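Local coordinates for protein aspartokinase (Arabidopsis thaliana, PDB 2CDQ) that catalyses the ATP-dependent phosphorylation of L-aspartate to 4-phospho-L-aspartate, the first step of the aspartate-family pathway to lysine, threonine, methionine and isoleucine, at residues A[39-44]-A[106-111]; A[45-50]-A[153-158]. All coordinates share one frame; numbering follows the deposited sequence.

Contact 1 of 2, residues A[39-44]-A[106-111]; sequences ASAERM and KELNID
Ala41 turns its methyl group toward two neighbouring side chains at the end of helix 92-108. Ala41 CB lies 3.7 Å from Leu108 CD2. It also meets the stem and carboxylate of Glu107, with Ala41 CB 3.5 Å from Glu107 CD. Leu108 splits its two branches along helix 41-53. CD2 covers Ala41, while CD1 reaches one turn further, 3.8 Å from Met44 SD. The Met44 and Leu108 side chains cross at about a right angle. This apolar part is buried, and Ile154 of helix 137-161 touches both Met44 and Leu108.

The contact joins the first turn of one helix to the last turn of another within the amino acid kinase domain. Ser40 is the N-cap of helix 41-53; its OG accepts a weak capping hydrogen bond from Arg43 N. Asn109, with positive phi, ends helix 92-108 in a Schellman motif.

The Glu107 side is looser and exposed. With CG anti to the backbone N (chi1 179°) and the chain extended, its carboxylate reaches the start of helix 41-53. A water links Glu42 N, from which it accepts at 2.8 Å, to Glu107 OE2, to which it donates at 2.9 Å. Glu42 OE1 and Glu107 OE1, both acceptors, are 3.5 Å apart. Lys45 forms a long, weak ion pair with Glu107 that may ease this like-charge approach.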
ATOM      1  N   ALA A  39      -4.668  38.071 -12.816  1.00 55.21           N
ATOM      2  CA  ALA A  39      -3.860  38.602 -11.709  1.00 55.34           C
ATOM      3  C   ALA A  39      -3.806  40.128 -11.664  1.00 55.42           C
ATOM      4  O   ALA A  39      -3.482  40.708 -10.624  1.00 55.61           O
ATOM      5  CB  ALA A  39      -2.452  38.028 -11.759  1.00 55.22           C
ATOM      6  N   SER A  40      -4.109  40.766 -12.796  1.00 55.37           N
ATOM      7  CA  SER A  40      -4.075  42.226 -12.917  1.00 55.11           C
ATOM      8  C   SER A  40      -4.990  42.717 -14.040  1.00 55.18           C
ATOM      9  O   SER A  40      -5.453  41.928 -14.873  1.00 55.03           O
ATOM     10  CB  SER A  40      -2.643  42.717 -13.164  1.00 54.89           C
ATOM     11  OG  SER A  40      -2.220  42.416 -14.483  1.00 54.56           O
ATOM     12  N   ALA A  41      -5.240  44.024 -14.056  1.00 55.27           N
ATOM     13  CA  ALA A  41      -5.971  44.665 -15.145  1.00 55.58           C
ATOM     14  C   ALA A  41      -5.382  44.307 -16.513  1.00 55.86           C
ATOM     15  O   ALA A  41      -6.117  44.072 -17.474  1.00 55.72           O
ATOM     16  CB  ALA A  41      -5.989  46.171 -14.951  1.00 55.45           C
ATOM     17  N   GLU A  42      -4.055  44.252 -16.591  1.00 56.37           N
ATOM     18  CA  GLU A  42      -3.380  43.945 -17.846  1.00 57.00           C
ATOM     19  C   GLU A  42      -3.657  42.514 -18.311  1.00 57.18           C
ATOM     20  O   GLU A  42      -3.965  42.287 -19.483  1.00 57.29           O
ATOM     21  CB  GLU A  42      -1.875  44.210 -17.736  1.00 57.10           C
ATOM     22  CG  GLU A  42      -1.134  44.183 -19.069  1.00 57.94           C
ATOM     23  CD  GLU A  42      -1.542  45.301 -20.018  1.00 59.06           C
ATOM     24  OE1 GLU A  42      -2.013  46.362 -19.547  1.00 59.51           O
ATOM     25  OE2 GLU A  42      -1.380  45.117 -21.245  1.00 59.47           O
ATOM     26  N   ARG A  43      -3.563  41.556 -17.393  1.00 57.24           N
ATOM     27  CA  ARG A  43      -3.842  40.166 -17.735  1.00 57.32           C
ATOM     28  C   ARG A  43      -5.318  39.979 -18.068  1.00 57.42           C
ATOM     29  O   ARG A  43      -5.657  39.207 -18.963  1.00 57.46           O
ATOM     30  CB  ARG A  43      -3.397  39.224 -16.616  1.00 57.33           C
ATOM     31  CG  ARG A  43      -1.883  39.079 -16.498  1.00 57.52           C
ATOM     32  CD  ARG A  43      -1.328  38.074 -17.492  1.00 58.41           C
ATOM     33  NE  ARG A  43      -1.235  36.739 -16.908  1.00 59.54           N
ATOM     34  CZ  ARG A  43      -1.045  35.615 -17.593  1.00 59.73           C
ATOM     35  NH1 ARG A  43      -0.929  35.632 -18.912  1.00 59.79           N
ATOM     36  NH2 ARG A  43      -0.976  34.462 -16.950  1.00 60.34           N
ATOM     37  N   MET A  44      -6.183  40.703 -17.361  1.00 57.58           N
ATOM     38  CA  MET A  44      -7.615  40.698 -17.651  1.00 57.70           C
ATOM     39  C   MET A  44      -7.863  41.132 -19.091  1.00 58.10           C
ATOM     40  O   MET A  44      -8.709  40.563 -19.778  1.00 58.05           O
ATOM     41  CB  MET A  44      -8.376  41.605 -16.680  1.00 57.44           C
ATOM     42  CG  MET A  44      -8.671  40.971 -15.332  1.00 57.17           C
ATOM     43  SD  MET A  44      -9.851  41.922 -14.347  1.00 57.13           S
ATOM     44  CE  MET A  44     -10.002  40.906 -12.888  1.00 55.37           C
ATOM     45  N   LYS A 106      -9.160  51.278 -11.208  1.00 61.31           N
ATOM     46  CA  LYS A 106      -8.586  52.513 -11.734  1.00 61.95           C
ATOM     47  C   LYS A 106      -8.177  52.326 -13.195  1.00 62.23           C
ATOM     48  O   LYS A 106      -8.574  53.102 -14.059  1.00 62.25           O
ATOM     49  CB  LYS A 106      -7.369  52.934 -10.893  1.00 62.05           C
ATOM     50  CG  LYS A 106      -7.006  54.422 -10.951  1.00 62.21           C
ATOM     51  CD  LYS A 106      -5.503  54.647 -11.209  1.00 63.25           C
ATOM     52  CE  LYS A 106      -4.587  54.049 -10.124  1.00 63.54           C
ATOM     53  NZ  LYS A 106      -3.201  53.777 -10.644  1.00 62.62           N
ATOM     54  N   GLU A 107      -7.403  51.278 -13.458  1.00 62.70           N
ATOM     55  CA  GLU A 107      -6.846  51.034 -14.782  1.00 63.32           C
ATOM     56  C   GLU A 107      -7.881  50.582 -15.805  1.00 63.35           C
ATOM     57  O   GLU A 107      -7.806  50.951 -16.974  1.00 63.54           O
ATOM     58  CB  GLU A 107      -5.712  50.015 -14.716  1.00 63.37           C
ATOM     59  CG  GLU A 107      -5.112  49.718 -16.072  1.00 65.22           C
ATOM     60  CD  GLU A 107      -3.928  48.783 -16.014  1.00 68.37           C
ATOM     61  OE1 GLU A 107      -3.547  48.275 -17.094  1.00 69.42           O
ATOM     62  OE2 GLU A 107      -3.384  48.556 -14.904  1.00 69.16           O
ATOM     63  N   LEU A 108      -8.838  49.772 -15.377  1.00 63.52           N
ATOM     64  CA  LEU A 108      -9.853  49.295 -16.300  1.00 63.70           C
ATOM     65  C   LEU A 108     -10.911  50.366 -16.517  1.00 64.14           C
ATOM     66  O   LEU A 108     -11.801  50.214 -17.364  1.00 64.30           O
ATOM     67  CB  LEU A 108     -10.465  47.977 -15.819  1.00 63.56           C
ATOM     68  CG  LEU A 108      -9.542  46.752 -15.858  1.00 62.79           C
ATOM     69  CD1 LEU A 108     -10.302  45.499 -15.453  1.00 62.20           C
ATOM     70  CD2 LEU A 108      -8.887  46.565 -17.229  1.00 61.59           C
ATOM     71  N   ASN A 109     -10.786  51.453 -15.754  1.00 64.60           N
ATOM     72  CA  ASN A 109     -11.656  52.622 -15.865  1.00 65.03           C
ATOM     73  C   ASN A 109     -13.135  52.304 -15.586  1.00 65.31           C
ATOM     74  O   ASN A 109     -14.029  52.675 -16.359  1.00 65.18           O
ATOM     75  CB  ASN A 109     -11.459  53.303 -17.222  1.00 65.00           C
ATOM     76  CG  ASN A 109     -12.018  54.703 -17.258  1.00 65.59           C
ATOM     77  OD1 ASN A 109     -11.688  55.545 -16.419  1.00 65.96           O
ATOM     78  ND2 ASN A 109     -12.869  54.966 -18.240  1.00 66.08           N
ATOM     79  N   ILE A 110     -13.369  51.615 -14.468  1.00 65.70           N
ATOM     80  CA  ILE A 110     -14.710  51.230 -14.028  1.00 66.11           C
ATOM     81  C   ILE A 110     -15.142  52.060 -12.821  1.00 66.32           C
ATOM     82  O   ILE A 110     -14.298  52.602 -12.098  1.00 66.27           O
ATOM     83  CB  ILE A 110     -14.753  49.732 -13.648  1.00 66.17           C
ATOM     84  CG1 ILE A 110     -14.490  48.861 -14.872  1.00 66.33           C
ATOM     85  CG2 ILE A 110     -16.095  49.346 -13.016  1.00 66.18           C
ATOM     86  CD1 ILE A 110     -13.990  47.489 -14.500  1.00 67.42           C
ATOM     87  N   ASP A 111     -16.457  52.156 -12.621  1.00 66.75           N
ATOM     88  CA  ASP A 111     -17.037  52.756 -11.423  1.00 67.21           C
ATOM     89  C   ASP A 111     -16.632  51.967 -10.169  1.00 67.44           C
ATOM     90  O   ASP A 111     -16.979  50.789 -10.031  1.00 67.40           O
ATOM     91  CB  ASP A 111     -18.563  52.828 -11.547  1.00 67.24           C
ATOM     92  CG  ASP A 111     -19.231  53.262 -10.257  1.00 67.89           C
ATOM     93  OD1 ASP A 111     -18.939  54.375  -9.771  1.00 68.31           O
ATOM     94  OD2 ASP A 111     -20.050  52.483  -9.725  1.00 69.10           O
TER
HETATM   95  O   HOH W   1      -2.478  45.817 -14.826  1.00 54.22           O

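Contact 2 of 2, residues A[45-50]-A[153-158]; sequences KEVADL and RIFAAY
Lys45 lays its aliphatic stem against the phenol end of Tyr158, where helix 41-53 packs on helix 137-161 in the amino acid kinase domain. The lysine can be followed outward from its backbone. Its CB lies at the limit of contact, 4.2 Å from Tyr158 OH. CG comes closest, 3.3 Å from Tyr158 OH. CD is already moving off, at 4.0 Å from Tyr158 OH. The extended chain crosses the tyrosine at about a right angle and then carries NZ on past the phenol.

Tyr158 and Phe155 lie one turn apart on their helix. Each ring has its CG anti to the backbone N, with chi1 of -163° for Phe155, and each points its far end at helix 41-53. Ala48 CB touches both ring ends. It sits at the edge of the Tyr158 ring, 3.9 Å from Tyr158 CE2, and Ala48 CB is 4.1 Å from Phe155 CZ. The backbone N of Ala48 lies in the plane of the Phe155 ring, at its edge. Val47 adds its CG1 branch obliquely, with Val47 CG1 3.6 Å from Phe155 CZ. No hydrogen bond links the segments.

The segment axes cross at -54°, 11.1 Å apart at closest approach, a spacing bridged by the rings. Helix 137-161 also touches helix 92-108 through Ile154 and Tyr158, and strand 166-169 through Arg153 and Ala156.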
ATOM      1  N   LYS A  45      -7.106  42.127 -19.549  1.00 58.73           N
ATOM      2  CA  LYS A  45      -7.224  42.619 -20.921  1.00 59.45           C
ATOM      3  C   LYS A  45      -6.945  41.519 -21.950  1.00 59.81           C
ATOM      4  O   LYS A  45      -7.539  41.517 -23.029  1.00 59.81           O
ATOM      5  CB  LYS A  45      -6.316  43.834 -21.160  1.00 59.49           C
ATOM      6  CG  LYS A  45      -6.823  45.143 -20.546  1.00 59.73           C
ATOM      7  CD  LYS A  45      -5.936  46.328 -20.925  1.00 59.98           C
ATOM      8  CE  LYS A  45      -6.192  47.532 -20.010  1.00 61.40           C
ATOM      9  NZ  LYS A  45      -5.360  48.731 -20.350  1.00 62.13           N
ATOM     10  N   GLU A  46      -6.052  40.591 -21.606  1.00 60.35           N
ATOM     11  CA  GLU A  46      -5.755  39.434 -22.457  1.00 60.86           C
ATOM     12  C   GLU A  46      -6.972  38.520 -22.548  1.00 61.01           C
ATOM     13  O   GLU A  46      -7.312  38.039 -23.631  1.00 61.01           O
ATOM     14  CB  GLU A  46      -4.554  38.637 -21.926  1.00 61.04           C
ATOM     15  CG  GLU A  46      -3.214  39.384 -21.914  1.00 61.91           C
ATOM     16  CD  GLU A  46      -2.046  38.500 -21.476  1.00 63.40           C
ATOM     17  OE1 GLU A  46      -2.276  37.522 -20.734  1.00 63.17           O
ATOM     18  OE2 GLU A  46      -0.894  38.782 -21.876  1.00 64.56           O
ATOM     19  N   VAL A  47      -7.620  38.295 -21.403  1.00 61.29           N
ATOM     20  CA  VAL A  47      -8.784  37.413 -21.322  1.00 61.54           C
ATOM     21  C   VAL A  47      -9.912  37.946 -22.195  1.00 61.93           C
ATOM     22  O   VAL A  47     -10.485  37.203 -22.991  1.00 62.03           O
ATOM     23  CB  VAL A  47      -9.280  37.210 -19.859  1.00 61.47           C
ATOM     24  CG1 VAL A  47     -10.393  36.164 -19.797  1.00 61.00           C
ATOM     25  CG2 VAL A  47      -8.133  36.796 -18.955  1.00 61.31           C
ATOM     26  N   ALA A  48     -10.213  39.236 -22.056  1.00 62.50           N
ATOM     27  CA  ALA A  48     -11.247  39.872 -22.867  1.00 63.25           C
ATOM     28  C   ALA A  48     -10.909  39.760 -24.357  1.00 63.94           C
ATOM     29  O   ALA A  48     -11.799  39.549 -25.188  1.00 63.77           O
ATOM     30  CB  ALA A  48     -11.427  41.315 -22.456  1.00 63.09           C
ATOM     31  N   ASP A  49      -9.616  39.883 -24.672  1.00 64.89           N
ATOM     32  CA  ASP A  49      -9.096  39.695 -26.028  1.00 65.80           C
ATOM     33  C   ASP A  49      -9.323  38.288 -26.548  1.00 66.15           C
ATOM     34  O   ASP A  49      -9.583  38.109 -27.738  1.00 66.36           O
ATOM     35  CB  ASP A  49      -7.600  40.011 -26.092  1.00 66.03           C
ATOM     36  CG  ASP A  49      -7.313  41.406 -26.615  1.00 67.21           C
ATOM     37  OD1 ASP A  49      -8.258  42.223 -26.739  1.00 68.56           O
ATOM     38  OD2 ASP A  49      -6.129  41.682 -26.904  1.00 68.47           O
ATOM     39  N   LEU A  50      -9.211  37.297 -25.664  1.00 66.53           N
ATOM     40  CA  LEU A  50      -9.530  35.916 -26.017  1.00 66.93           C
ATOM     41  C   LEU A  50     -11.012  35.753 -26.354  1.00 67.27           C
ATOM     42  O   LEU A  50     -11.349  35.131 -27.367  1.00 67.28           O
ATOM     43  CB  LEU A  50      -9.125  34.953 -24.903  1.00 66.85           C
ATOM     44  CG  LEU A  50      -7.626  34.691 -24.778  1.00 67.49           C
ATOM     45  CD1 LEU A  50      -7.272  34.266 -23.366  1.00 68.56           C
ATOM     46  CD2 LEU A  50      -7.168  33.649 -25.782  1.00 68.05           C
ATOM     47  N   ARG A 153     -16.840  40.546 -10.673  1.00 57.61           N
ATOM     48  CA  ARG A 153     -17.476  41.869 -10.778  1.00 57.25           C
ATOM     49  C   ARG A 153     -16.626  42.905 -11.521  1.00 57.00           C
ATOM     50  O   ARG A 153     -17.151  43.700 -12.305  1.00 56.92           O
ATOM     51  CB  ARG A 153     -17.885  42.395  -9.402  1.00 57.17           C
ATOM     52  CG  ARG A 153     -19.222  41.866  -8.934  1.00 57.36           C
ATOM     53  CD  ARG A 153     -19.540  42.281  -7.504  1.00 57.52           C
ATOM     54  NE  ARG A 153     -20.819  41.730  -7.065  1.00 58.06           N
ATOM     55  CZ  ARG A 153     -21.009  40.470  -6.677  1.00 59.39           C
ATOM     56  NH1 ARG A 153     -20.006  39.602  -6.656  1.00 60.42           N
ATOM     57  NH2 ARG A 153     -22.213  40.072  -6.301  1.00 60.25           N
ATOM     58  N   ILE A 154     -15.321  42.890 -11.267  1.00 56.73           N
ATOM     59  CA  ILE A 154     -14.389  43.740 -11.998  1.00 56.42           C
ATOM     60  C   ILE A 154     -14.439  43.382 -13.483  1.00 56.77           C
ATOM     61  O   ILE A 154     -14.664  44.251 -14.330  1.00 56.85           O
ATOM     62  CB  ILE A 154     -12.948  43.633 -11.442  1.00 56.08           C
ATOM     63  CG1 ILE A 154     -12.858  44.336 -10.087  1.00 55.90           C
ATOM     64  CG2 ILE A 154     -11.953  44.242 -12.403  1.00 55.05           C
ATOM     65  CD1 ILE A 154     -11.607  44.031  -9.289  1.00 55.88           C
ATOM     66  N   PHE A 155     -14.269  42.099 -13.791  1.00 56.96           N
ATOM     67  CA  PHE A 155     -14.211  41.664 -15.181  1.00 57.27           C
ATOM     68  C   PHE A 155     -15.519  41.926 -15.930  1.00 57.29           C
ATOM     69  O   PHE A 155     -15.498  42.396 -17.073  1.00 57.42           O
ATOM     70  CB  PHE A 155     -13.802  40.194 -15.282  1.00 57.30           C
ATOM     71  CG  PHE A 155     -13.337  39.791 -16.648  1.00 57.88           C
ATOM     72  CD1 PHE A 155     -12.099  40.213 -17.130  1.00 58.77           C
ATOM     73  CD2 PHE A 155     -14.130  38.988 -17.456  1.00 58.50           C
ATOM     74  CE1 PHE A 155     -11.662  39.844 -18.402  1.00 59.18           C
ATOM     75  CE2 PHE A 155     -13.700  38.608 -18.729  1.00 59.09           C
ATOM     76  CZ  PHE A 155     -12.465  39.038 -19.202  1.00 59.08           C
ATOM     77  N   ALA A 156     -16.647  41.637 -15.281  1.00 57.15           N
ATOM     78  CA  ALA A 156     -17.958  41.840 -15.893  1.00 57.21           C
ATOM     79  C   ALA A 156     -18.172  43.309 -16.254  1.00 57.17           C
ATOM     80  O   ALA A 156     -18.546  43.630 -17.388  1.00 57.18           O
ATOM     81  CB  ALA A 156     -19.066  41.348 -14.975  1.00 57.26           C
ATOM     82  N   ALA A 157     -17.913  44.189 -15.285  1.00 56.92           N
ATOM     83  CA  ALA A 157     -18.005  45.629 -15.491  1.00 56.56           C
ATOM     84  C   ALA A 157     -17.104  46.081 -16.633  1.00 56.55           C
ATOM     85  O   ALA A 157     -17.521  46.885 -17.467  1.00 56.59           O
ATOM     86  CB  ALA A 157     -17.668  46.373 -14.213  1.00 56.31           C
ATOM     87  N   TYR A 158     -15.884  45.543 -16.683  1.00 56.66           N
ATOM     88  CA  TYR A 158     -14.921  45.896 -17.737  1.00 56.67           C
ATOM     89  C   TYR A 158     -15.393  45.511 -19.140  1.00 56.88           C
ATOM     90  O   TYR A 158     -15.271  46.310 -20.071  1.00 56.98           O
ATOM     91  CB  TYR A 158     -13.530  45.313 -17.450  1.00 56.46           C
ATOM     92  CG  TYR A 158     -12.544  45.496 -18.584  1.00 56.10           C
ATOM     93  CD1 TYR A 158     -12.074  46.766 -18.934  1.00 56.06           C
ATOM     94  CD2 TYR A 158     -12.085  44.399 -19.314  1.00 56.09           C
ATOM     95  CE1 TYR A 158     -11.169  46.940 -19.994  1.00 56.10           C
ATOM     96  CE2 TYR A 158     -11.181  44.557 -20.366  1.00 56.76           C
ATOM     97  CZ  TYR A 158     -10.727  45.829 -20.701  1.00 56.75           C
ATOM     98  OH  TYR A 158      -9.836  45.977 -21.740  1.00 56.92           O
TER

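How the contacts relate
Contacts 1 and 2 lie on consecutive parts of helix 41-53, with centres about 8 Å apart. Contact 1 joins its start to helix 92-108, and contact 2 joins its next turns to helix 137-161. The two patches touch directly: Met44 O is 3.3 Å from Phe155 CE1, and Ile110 CD1 is 3.3 Å from Ile154 O. Together they make one continuous three-helix packing in the amino acid kinase domain. A lysine is bound nearby, in the pocket that includes Gly35 and the substrate-binding Glu148 of helix 137-161. The side chains of Met44 and Val47 are about 11 and 12 Å from a bound lysine. Each is about 9 Å from Gly35, which probably binds ATP.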